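Local coordinates for Non-structural protein 5 (Modoc virus, PDB 2WA1) that probably transfers methyl groups from S-adenosylmethionine to the cap of viral RNA, as the methyltransferase domain of flavivirus NS5 does, at residues 71-76 with 219-224. The protein carries 4 engineered substitutions. Sequence-based numbering, arbitrary orientation.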
loop_
_atom_site.group_PDB
_atom_site.type_symbol
_atom_site.label_atom_id
_atom_site.label_comp_id
_atom_site.label_asym_id
_atom_site.label_seq_id
_atom_site.Cartn_x
_atom_site.Cartn_y
_atom_site.Cartn_z
ATOM N N LEU A 71 4.887 5.764 -5.266
ATOM C CA LEU A 71 5.715 4.642 -5.715
ATOM C C LEU A 71 7.135 5.110 -6.073
ATOM O O LEU A 71 8.113 4.459 -5.717
ATOM C CB LEU A 71 5.087 3.915 -6.889
ATOM C CG LEU A 71 5.847 2.641 -7.315
ATOM C CD1 LEU A 71 6.040 1.609 -6.124
ATOM C CD2 LEU A 71 5.114 2.016 -8.502
ATOM N N ALA A 72 7.227 6.255 -6.751
ATOM C CA ALA A 72 8.508 6.861 -7.101
ATOM C C ALA A 72 9.353 7.122 -5.861
ATOM O O ALA A 72 10.541 6.809 -5.833
ATOM C CB ALA A 72 8.264 8.153 -7.876
ATOM N N TRP A 73 8.732 7.668 -4.812
ATOM C CA TRP A 73 9.450 7.909 -3.557
ATOM C C TRP A 73 9.988 6.624 -2.928
ATOM O O TRP A 73 11.127 6.590 -2.495
ATOM C CB TRP A 73 8.558 8.683 -2.567
ATOM C CG TRP A 73 9.263 9.129 -1.356
ATOM C CD1 TRP A 73 9.822 10.372 -1.143
ATOM C CD2 TRP A 73 9.522 8.370 -0.177
ATOM N NE1 TRP A 73 10.400 10.422 0.088
ATOM C CE2 TRP A 73 10.240 9.211 0.707
ATOM C CE3 TRP A 73 9.201 7.063 0.235
ATOM C CZ2 TRP A 73 10.645 8.793 1.977
ATOM C CZ3 TRP A 73 9.615 6.644 1.481
ATOM C CH2 TRP A 73 10.321 7.513 2.348
ATOM N N ILE A 74 9.165 5.571 -2.881
ATOM C CA ILE A 74 9.573 4.284 -2.335
ATOM C C ILE A 74 10.716 3.667 -3.165
ATOM O O ILE A 74 11.686 3.147 -2.616
ATOM C CB ILE A 74 8.375 3.277 -2.285
ATOM C CG1 ILE A 74 7.270 3.744 -1.285
ATOM C CG2 ILE A 74 8.868 1.946 -1.856
ATOM C CD1 ILE A 74 5.892 2.990 -1.443
ATOM N N ASP A 75 10.553 3.697 -4.484
ATOM C CA ASP A 75 11.599 3.282 -5.446
ATOM C C ASP A 75 12.959 3.970 -5.190
ATOM O O ASP A 75 13.974 3.300 -4.933
ATOM C CB ASP A 75 11.084 3.589 -6.859
ATOM C CG ASP A 75 11.943 2.969 -7.971
ATOM O OD1 ASP A 75 12.722 2.043 -7.702
ATOM O OD2 ASP A 75 11.780 3.424 -9.120
ATOM N N GLU A 76 12.974 5.301 -5.211
ATOM C CA GLU A 76 14.216 6.063 -4.980
ATOM C C GLU A 76 14.885 5.834 -3.615
ATOM O O GLU A 76 16.099 6.023 -3.486
ATOM C CB GLU A 76 13.970 7.554 -5.191
ATOM C CG GLU A 76 13.355 7.898 -6.548
ATOM C CD GLU A 76 12.889 9.350 -6.619
ATOM O OE1 GLU A 76 13.345 10.183 -5.771
ATOM O OE2 GLU A 76 12.071 9.652 -7.528
ATOM N N VAL A 219 5.310 6.606 3.845
ATOM C CA VAL A 219 5.677 7.557 2.804
ATOM C C VAL A 219 5.263 8.970 3.251
ATOM O O VAL A 219 4.113 9.174 3.590
ATOM C CB VAL A 219 5.029 7.176 1.435
ATOM C CG1 VAL A 219 5.446 8.163 0.318
ATOM C CG2 VAL A 219 5.400 5.711 1.079
ATOM N N PRO A 220 6.221 9.929 3.296
ATOM C CA PRO A 220 5.896 11.297 3.747
ATOM C C PRO A 220 4.958 12.128 2.894
ATOM O O PRO A 220 4.477 13.174 3.358
ATOM C CB PRO A 220 7.274 11.975 3.913
ATOM C CG PRO A 220 8.209 11.179 3.070
ATOM C CD PRO A 220 7.669 9.752 3.049
ATOM N N LEU A 221 4.689 11.665 1.675
ATOM C CA LEU A 221 3.703 12.282 0.796
ATOM C C LEU A 221 2.299 11.870 1.187
ATOM O O LEU A 221 1.336 12.515 0.774
ATOM C CB LEU A 221 3.935 11.873 -0.687
ATOM C CG LEU A 221 5.157 12.355 -1.491
ATOM C CD1 LEU A 221 6.452 12.138 -0.748
ATOM C CD2 LEU A 221 5.225 11.613 -2.822
ATOM N N SER A 222 2.168 10.765 1.930
ATOM C CA SER A 222 0.854 10.329 2.442
ATOM C C SER A 222 0.255 11.449 3.303
ATOM O O SER A 222 0.947 12.072 4.097
ATOM C CB SER A 222 0.945 9.027 3.276
ATOM O OG SER A 222 1.138 7.871 2.449
ATOM N N ARG A 223 -1.028 11.688 3.125
ATOM C CA ARG A 223 -1.723 12.688 3.925
ATOM C C ARG A 223 -1.892 12.211 5.382
ATOM O O ARG A 223 -1.871 11.013 5.638
ATOM C CB ARG A 223 -3.062 13.010 3.288
ATOM C CG ARG A 223 -3.000 13.963 2.100
ATOM C CD ARG A 223 -4.323 13.756 1.410
ATOM N NE ARG A 223 -4.578 14.607 0.262
ATOM C CZ ARG A 223 -5.337 14.221 -0.758
ATOM N NH1 ARG A 223 -5.881 13.000 -0.762
ATOM N NH2 ARG A 223 -5.542 15.039 -1.779
ATOM N N ASN A 224 -2.045 13.148 6.315
ATOM C CA ASN A 224 -2.243 12.825 7.741
ATOM C C ASN A 224 -3.602 12.176 8.021
ATOM O O ASN A 224 -3.807 11.567 9.074
ATOM C CB ASN A 224 -2.082 14.092 8.594
ATOM C CG ASN A 224 -0.702 14.737 8.432
ATOM O OD1 ASN A 224 0.307 14.047 8.284
ATOM N ND2 ASN A 224 -0.666 16.065 8.445
#
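One face of the Trp73 indole is laid against the loop 219-224, with Pro220 CD over its six-membered ring and Val219 CA higher above the same face. Pro220 CD stands 3.5 Å from the centroid of the Trp73 six-membered ring and 19° off its normal, a CH-pi contact. Proline suits the place because CD, bonded to the ring nitrogen, carries slightly polarised C-H groups that an electron-rich indole readily accepts. Pro220 CG reaches the same side nearer the pyrrole nitrogen, 3.8 Å from Trp73 NE1, and the two side chains cross at about a right angle. On the benzo ring Val219 CG1 meets Trp73 CE3 at 3.9 Å; at the pyrrole end the flexible, apolar Leu221 brings CD1 obliquely to Trp73 CD1 (3.8 Å). With CG anti to the backbone nitrogen (chi1 -172°), Trp73 swings its indole off helix 66-76 and across the loop, broad enough to span three consecutive residues.

Ile74, the next residue of the helix, makes the deeper half of the contact, its apolar chain suited to a buried place between Val219 and strand 229-232. Ile74 CG1 lies 3.6 Å from Val219 CG2, and its CD1 touches the same methyl. Val219 thus divides its branches, CG1 to the indole and CG2 to the isoleucine, a task for which a beta-branched residue is well shaped; Tyr230 packs on both aliphatic side chains. A type I beta turn from Val219 to Ser222 bends the loop, closed by Ser222 N to Val219 O (3.0 Å). Pro220, with phi -66°, fits its second position. The contact joins helix 66-76 to the loop between outermost strand 215-217 and its antiparallel neighbour 229-232, at one edge of the mixed sheet, whose 3-2-1-4-5-7-6 order is that of the Rossmann-like methyltransferase fold of the FtsJ family.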